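PDB 1UJN: dehydroquinate synthase from Thermus thermophilus, which probably catalyses the conversion of 3-deoxy-D-arabino-heptulosonate 7-phosphate to 3-dehydroquinate and phosphate, the second step of the chorismate pathway. Local coordinates for residues M1-P9 with P13-P25. Residues are numbered along the deposited sequence; the frame is centred on the assembly and turned at random.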
ATOM      1  N   MET A   1      21.831  -3.013  26.534  1.00 35.87           N
ATOM      2  CA  MET A   1      20.583  -3.156  25.730  1.00 34.75           C
ATOM      3  C   MET A   1      19.642  -1.999  26.031  1.00 34.55           C
ATOM      4  O   MET A   1      19.293  -1.755  27.183  1.00 36.28           O
ATOM      5  CB  MET A   1      19.888  -4.478  26.059  1.00 35.45           C
ATOM      6  CG  MET A   1      18.697  -4.803  25.158  1.00 36.01           C
ATOM      7  SD  MET A   1      19.153  -4.793  23.400  1.00 34.58           S
ATOM      8  CE  MET A   1      20.203  -6.247  23.316  1.00 32.82           C
ATOM      9  N   GLN A   2      19.239  -1.286  24.987  1.00 32.04           N
ATOM     10  CA  GLN A   2      18.338  -0.152  25.132  1.00 30.49           C
ATOM     11  C   GLN A   2      17.001  -0.502  24.497  1.00 29.18           C
ATOM     12  O   GLN A   2      16.965  -1.000  23.379  1.00 26.51           O
ATOM     13  CB  GLN A   2      18.921   1.070  24.422  1.00 32.81           C
ATOM     14  CG  GLN A   2      20.288   1.478  24.925  1.00 35.20           C
ATOM     15  CD  GLN A   2      20.243   1.945  26.357  1.00 37.68           C
ATOM     16  OE1 GLN A   2      19.520   2.885  26.690  1.00 39.89           O
ATOM     17  NE2 GLN A   2      21.012   1.288  27.219  1.00 38.77           N
ATOM     18  N   ARG A   3      15.907  -0.247  25.206  1.00 27.58           N
ATOM     19  CA  ARG A   3      14.593  -0.532  24.655  1.00 28.21           C
ATOM     20  C   ARG A   3      13.778   0.748  24.572  1.00 29.50           C
ATOM     21  O   ARG A   3      13.514   1.400  25.587  1.00 29.17           O
ATOM     22  CB  ARG A   3      13.848  -1.564  25.506  1.00 29.15           C
ATOM     23  CG  ARG A   3      12.540  -2.039  24.875  1.00 27.43           C
ATOM     24  CD  ARG A   3      11.743  -2.944  25.821  1.00 29.82           C
ATOM     25  NE  ARG A   3      10.460  -3.342  25.242  1.00 30.99           N
ATOM     26  CZ  ARG A   3      10.265  -4.439  24.515  1.00 27.16           C
ATOM     27  NH1 ARG A   3      11.269  -5.273  24.273  1.00 30.46           N
ATOM     28  NH2 ARG A   3       9.061  -4.699  24.027  1.00 28.30           N
ATOM     29  N   LEU A   4      13.401   1.119  23.355  1.00 26.93           N
ATOM     30  CA  LEU A   4      12.596   2.309  23.133  1.00 26.36           C
ATOM     31  C   LEU A   4      11.238   1.834  22.643  1.00 25.84           C
ATOM     32  O   LEU A   4      11.093   0.688  22.208  1.00 24.55           O
ATOM     33  CB  LEU A   4      13.232   3.215  22.075  1.00 26.99           C
ATOM     34  CG  LEU A   4      14.568   3.894  22.384  1.00 30.87           C
ATOM     35  CD1 LEU A   4      15.672   2.859  22.499  1.00 32.05           C
ATOM     36  CD2 LEU A   4      14.886   4.886  21.274  1.00 30.20           C
ATOM     37  N   GLU A   5      10.243   2.707  22.717  1.00 24.29           N
ATOM     38  CA  GLU A   5       8.914   2.341  22.261  1.00 24.75           C
ATOM     39  C   GLU A   5       8.277   3.431  21.419  1.00 25.24           C
ATOM     40  O   GLU A   5       8.338   4.619  21.757  1.00 24.05           O
ATOM     41  CB  GLU A   5       7.988   2.045  23.447  1.00 28.42           C
ATOM     42  CG  GLU A   5       8.483   0.965  24.395  1.00 33.96           C
ATOM     43  CD  GLU A   5       7.432   0.571  25.423  1.00 36.89           C
ATOM     44  OE1 GLU A   5       6.760   1.472  25.972  1.00 38.06           O
ATOM     45  OE2 GLU A   5       7.285  -0.640  25.689  1.00 40.56           O
ATOM     46  N   VAL A   6       7.694   3.018  20.301  1.00 23.64           N
ATOM     47  CA  VAL A   6       6.969   3.931  19.438  1.00 23.45           C
ATOM     48  C   VAL A   6       5.548   3.615  19.848  1.00 24.52           C
ATOM     49  O   VAL A   6       5.181   2.443  19.951  1.00 24.60           O
ATOM     50  CB  VAL A   6       7.146   3.598  17.951  1.00 20.77           C
ATOM     51  CG1 VAL A   6       6.066   4.311  17.133  1.00 22.15           C
ATOM     52  CG2 VAL A   6       8.533   4.046  17.489  1.00 22.27           C
ATOM     53  N   ARG A   7       4.751   4.646  20.094  1.00 26.37           N
ATOM     54  CA  ARG A   7       3.377   4.433  20.529  1.00 30.01           C
ATOM     55  C   ARG A   7       2.336   4.719  19.454  1.00 32.50           C
ATOM     56  O   ARG A   7       1.345   4.001  19.335  1.00 31.72           O
ATOM     57  CB  ARG A   7       3.087   5.307  21.752  1.00 32.33           C
ATOM     58  CG  ARG A   7       4.057   5.094  22.909  1.00 35.12           C
ATOM     59  CD  ARG A   7       3.954   3.679  23.441  1.00 38.22           C
ATOM     60  NE  ARG A   7       2.669   3.445  24.092  1.00 40.65           N
ATOM     61  CZ  ARG A   7       2.203   2.242  24.421  1.00 42.63           C
ATOM     62  NH1 ARG A   7       2.917   1.154  24.155  1.00 41.27           N
ATOM     63  NH2 ARG A   7       1.026   2.132  25.023  1.00 41.64           N
ATOM     64  N   GLU A   8       2.562   5.771  18.679  1.00 34.99           N
ATOM     65  CA  GLU A   8       1.617   6.162  17.639  1.00 39.40           C
ATOM     66  C   GLU A   8       2.283   6.315  16.276  1.00 40.07           C
ATOM     67  O   GLU A   8       3.459   6.677  16.187  1.00 41.00           O
ATOM     68  CB  GLU A   8       0.940   7.480  18.034  1.00 43.10           C
ATOM     69  CG  GLU A   8       0.183   7.420  19.361  1.00 47.09           C
ATOM     70  CD  GLU A   8      -1.104   6.613  19.270  1.00 50.29           C
ATOM     71  OE1 GLU A   8      -1.163   5.665  18.458  1.00 52.27           O
ATOM     72  OE2 GLU A   8      -2.058   6.922  20.020  1.00 53.19           O
ATOM     73  N   PRO A   9       1.532   6.047  15.191  1.00 39.70           N
ATOM     74  CA  PRO A   9       0.128   5.619  15.201  1.00 39.15           C
ATOM     75  C   PRO A   9      -0.046   4.134  15.514  1.00 38.12           C
ATOM     76  O   PRO A   9      -1.142   3.684  15.838  1.00 39.00           O
ATOM     77  CB  PRO A   9      -0.341   5.967  13.793  1.00 38.74           C
ATOM     78  CG  PRO A   9       0.871   5.681  12.979  1.00 39.24           C
ATOM     79  CD  PRO A   9       1.986   6.299  13.811  1.00 40.86           C
ATOM     80  N   PRO A  13       8.324  -1.884  19.560  1.00 19.18           N
ATOM     81  CA  PRO A  13       9.584  -1.640  20.264  1.00 19.37           C
ATOM     82  C   PRO A  13      10.772  -1.505  19.316  1.00 19.31           C
ATOM     83  O   PRO A  13      10.770  -2.064  18.219  1.00 17.76           O
ATOM     84  CB  PRO A  13       9.719  -2.877  21.131  1.00 18.30           C
ATOM     85  CG  PRO A  13       9.244  -3.949  20.174  1.00 20.06           C
ATOM     86  CD  PRO A  13       7.998  -3.324  19.561  1.00 19.33           C
ATOM     87  N   ILE A  14      11.781  -0.764  19.763  1.00 18.86           N
ATOM     88  CA  ILE A  14      13.017  -0.586  19.009  1.00 17.60           C
ATOM     89  C   ILE A  14      14.111  -0.954  20.002  1.00 19.28           C
ATOM     90  O   ILE A  14      14.269  -0.293  21.032  1.00 19.51           O
ATOM     91  CB  ILE A  14      13.235   0.879  18.560  1.00 19.54           C
ATOM     92  CG1 ILE A  14      12.179   1.286  17.528  1.00 19.78           C
ATOM     93  CG2 ILE A  14      14.642   1.032  17.984  1.00 20.23           C
ATOM     94  CD1 ILE A  14      12.205   2.769  17.173  1.00 20.55           C
ATOM     95  N   LEU A  15      14.847  -2.020  19.707  1.00 16.87           N
ATOM     96  CA  LEU A  15      15.926  -2.470  20.586  1.00 19.11           C
ATOM     97  C   LEU A  15      17.264  -2.118  19.965  1.00 19.97           C
ATOM     98  O   LEU A  15      17.471  -2.323  18.772  1.00 19.35           O
ATOM     99  CB  LEU A  15      15.868  -3.989  20.785  1.00 19.40           C
ATOM    100  CG  LEU A  15      14.802  -4.583  21.711  1.00 20.71           C
ATOM    101  CD1 LEU A  15      15.108  -4.207  23.160  1.00 22.34           C
ATOM    102  CD2 LEU A  15      13.428  -4.078  21.295  1.00 19.12           C
ATOM    103  N   VAL A  16      18.177  -1.596  20.780  1.00 20.00           N
ATOM    104  CA  VAL A  16      19.508  -1.242  20.297  1.00 22.58           C
ATOM    105  C   VAL A  16      20.526  -1.756  21.314  1.00 22.80           C
ATOM    106  O   VAL A  16      20.500  -1.355  22.472  1.00 24.41           O
ATOM    107  CB  VAL A  16      19.668   0.290  20.159  1.00 24.54           C
ATOM    108  CG1 VAL A  16      21.034   0.617  19.563  1.00 24.37           C
ATOM    109  CG2 VAL A  16      18.550   0.857  19.285  1.00 22.96           C
ATOM    110  N   GLY A  17      21.403  -2.655  20.883  1.00 24.00           N
ATOM    111  CA  GLY A  17      22.403  -3.189  21.792  1.00 25.51           C
ATOM    112  C   GLY A  17      23.024  -4.470  21.278  1.00 26.32           C
ATOM    113  O   GLY A  17      22.907  -4.792  20.097  1.00 25.93           O
ATOM    114  N   GLU A  18      23.703  -5.200  22.157  1.00 27.97           N
ATOM    115  CA  GLU A  18      24.327  -6.455  21.761  1.00 29.76           C
ATOM    116  C   GLU A  18      23.505  -7.610  22.301  1.00 28.73           C
ATOM    117  O   GLU A  18      23.305  -7.735  23.509  1.00 28.94           O
ATOM    118  CB  GLU A  18      25.764  -6.525  22.281  1.00 33.19           C
ATOM    119  CG  GLU A  18      26.694  -5.530  21.601  1.00 38.47           C
ATOM    120  CD  GLU A  18      28.127  -5.623  22.091  1.00 42.84           C
ATOM    121  OE1 GLU A  18      28.664  -6.751  22.157  1.00 43.29           O
ATOM    122  OE2 GLU A  18      28.716  -4.565  22.399  1.00 44.94           O
ATOM    123  N   GLY A  19      23.020  -8.445  21.391  1.00 28.58           N
ATOM    124  CA  GLY A  19      22.207  -9.579  21.777  1.00 28.66           C
ATOM    125  C   GLY A  19      20.735  -9.255  21.617  1.00 27.20           C
ATOM    126  O   GLY A  19      19.907  -9.719  22.394  1.00 28.04           O
ATOM    127  N   VAL A  20      20.401  -8.451  20.615  1.00 27.73           N
ATOM    128  CA  VAL A  20      19.002  -8.089  20.389  1.00 27.33           C
ATOM    129  C   VAL A  20      18.113  -9.271  19.979  1.00 26.21           C
ATOM    130  O   VAL A  20      16.909  -9.257  20.233  1.00 25.52           O
ATOM    131  CB  VAL A  20      18.873  -6.967  19.327  1.00 28.35           C
ATOM    132  CG1 VAL A  20      19.612  -5.723  19.805  1.00 29.74           C
ATOM    133  CG2 VAL A  20      19.418  -7.436  17.981  1.00 30.65           C
ATOM    134  N   LEU A  21      18.691 -10.293  19.356  1.00 26.37           N
ATOM    135  CA  LEU A  21      17.896 -11.451  18.937  1.00 27.81           C
ATOM    136  C   LEU A  21      17.150 -12.133  20.078  1.00 28.46           C
ATOM    137  O   LEU A  21      16.056 -12.663  19.880  1.00 27.97           O
ATOM    138  CB  LEU A  21      18.774 -12.482  18.222  1.00 28.55           C
ATOM    139  CG  LEU A  21      19.067 -12.212  16.746  1.00 30.68           C
ATOM    140  CD1 LEU A  21      19.994 -13.287  16.211  1.00 28.37           C
ATOM    141  CD2 LEU A  21      17.764 -12.197  15.949  1.00 31.98           C
ATOM    142  N   LYS A  22      17.736 -12.118  21.272  1.00 28.73           N
ATOM    143  CA  LYS A  22      17.108 -12.737  22.436  1.00 29.91           C
ATOM    144  C   LYS A  22      15.826 -11.994  22.816  1.00 29.65           C
ATOM    145  O   LYS A  22      14.959 -12.540  23.497  1.00 30.63           O
ATOM    146  CB  LYS A  22      18.067 -12.712  23.630  1.00 32.68           C
ATOM    147  CG  LYS A  22      18.017 -11.402  24.403  1.00 38.19           C
ATOM    148  CD  LYS A  22      19.019 -11.365  25.542  1.00 42.88           C
ATOM    149  CE  LYS A  22      19.236  -9.941  26.023  1.00 43.27           C
ATOM    150  NZ  LYS A  22      19.766  -9.061  24.945  1.00 45.34           N
ATOM    151  N   GLU A  23      15.716 -10.744  22.379  1.00 27.13           N
ATOM    152  CA  GLU A  23      14.553  -9.917  22.694  1.00 25.95           C
ATOM    153  C   GLU A  23      13.410 -10.011  21.685  1.00 23.54           C
ATOM    154  O   GLU A  23      12.351  -9.422  21.888  1.00 21.48           O
ATOM    155  CB  GLU A  23      14.982  -8.454  22.821  1.00 29.73           C
ATOM    156  CG  GLU A  23      15.936  -8.204  23.977  1.00 37.72           C
ATOM    157  CD  GLU A  23      15.330  -8.604  25.306  1.00 40.91           C
ATOM    158  OE1 GLU A  23      14.299  -8.013  25.690  1.00 42.69           O
ATOM    159  OE2 GLU A  23      15.878  -9.514  25.963  1.00 46.21           O
ATOM    160  N   VAL A  24      13.615 -10.746  20.602  1.00 22.81           N
ATOM    161  CA  VAL A  24      12.570 -10.868  19.589  1.00 22.06           C
ATOM    162  C   VAL A  24      11.514 -11.876  20.017  1.00 22.32           C
ATOM    163  O   VAL A  24      11.843 -12.990  20.410  1.00 22.87           O
ATOM    164  CB  VAL A  24      13.146 -11.325  18.229  1.00 19.70           C
ATOM    165  CG1 VAL A  24      12.031 -11.402  17.189  1.00 21.31           C
ATOM    166  CG2 VAL A  24      14.244 -10.360  17.771  1.00 18.85           C
ATOM    167  N   PRO A  25      10.227 -11.495  19.964  1.00 22.35           N
ATOM    168  CA  PRO A  25       9.199 -12.464  20.363  1.00 22.48           C
ATOM    169  C   PRO A  25       9.224 -13.640  19.381  1.00 23.13           C
ATOM    170  O   PRO A  25       9.323 -13.439  18.168  1.00 21.79           O
ATOM    171  CB  PRO A  25       7.900 -11.672  20.231  1.00 21.18           C
ATOM    172  CG  PRO A  25       8.329 -10.254  20.441  1.00 22.68           C
ATOM    173  CD  PRO A  25       9.631 -10.178  19.684  1.00 22.01           C
TER
HETATM  174  O   HOH W   1      23.642  -3.982  24.934  1.00 34.77           O
HETATM  175  O   HOH W   2      10.706  -7.269  21.693  1.00 28.15           O
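Gln2 and Leu4 pair with Val16 and Ile14 through four backbone hydrogen bonds, two in each antiparallel hydrogen-bonded pair; that from Leu4 N to Ile14 O (2.9 Å) is the straightest, at 174°. Between them, in the non-hydrogen-bonded pair of Arg3 and Leu15, Leu15 CA lies 3.3 Å from Gln2 O in a CA-H···O contact.

The Met1 contacts gather at the open end of the ladder. With CG anti to the backbone N (chi1 -172°) and bends at chi2 and chi3, the Met1 chain curls into the turn after strand 13-17, where its CE lies 3.6 Å from Val20 CG1 and 3.4 Å from Glu18 O, and its SD 4.1 Å from Leu15 CD1. Lys22 meets this methyl tip to tip, its NZ held by Gly19 O at 2.6 Å from above the carbonyl plane. Cutting Met1 back to an alanine would probably open a gap beside Val20 CG1 and Leu15 CD1. A second apolar group lies on the face bearing Leu4, where Ile14 CD1 meets Val6 CG2, and helix 199-216 packs against this side.

Arg3 is held more loosely. It runs extended beside Pro13, whose CB sits 3.5 Å from NH2, over one guanidinium face and toward its rim. Glu23 OE1 stays beyond salt-bridge range, although a water that donates to Glu23 O accepts a weak bond from Arg3 NH1. Separately, a second water bridges the backbone from Met1 N to Glu18 N, while Glu200 receives both Met1 N and Gln2 NE2.

The whole is a β-hairpin whose strand 2-6 edges the mixed sheet of the N-terminal, Rossmann-like nucleotide-binding domain, strand 12-17 continuing parallel to strand 151-155.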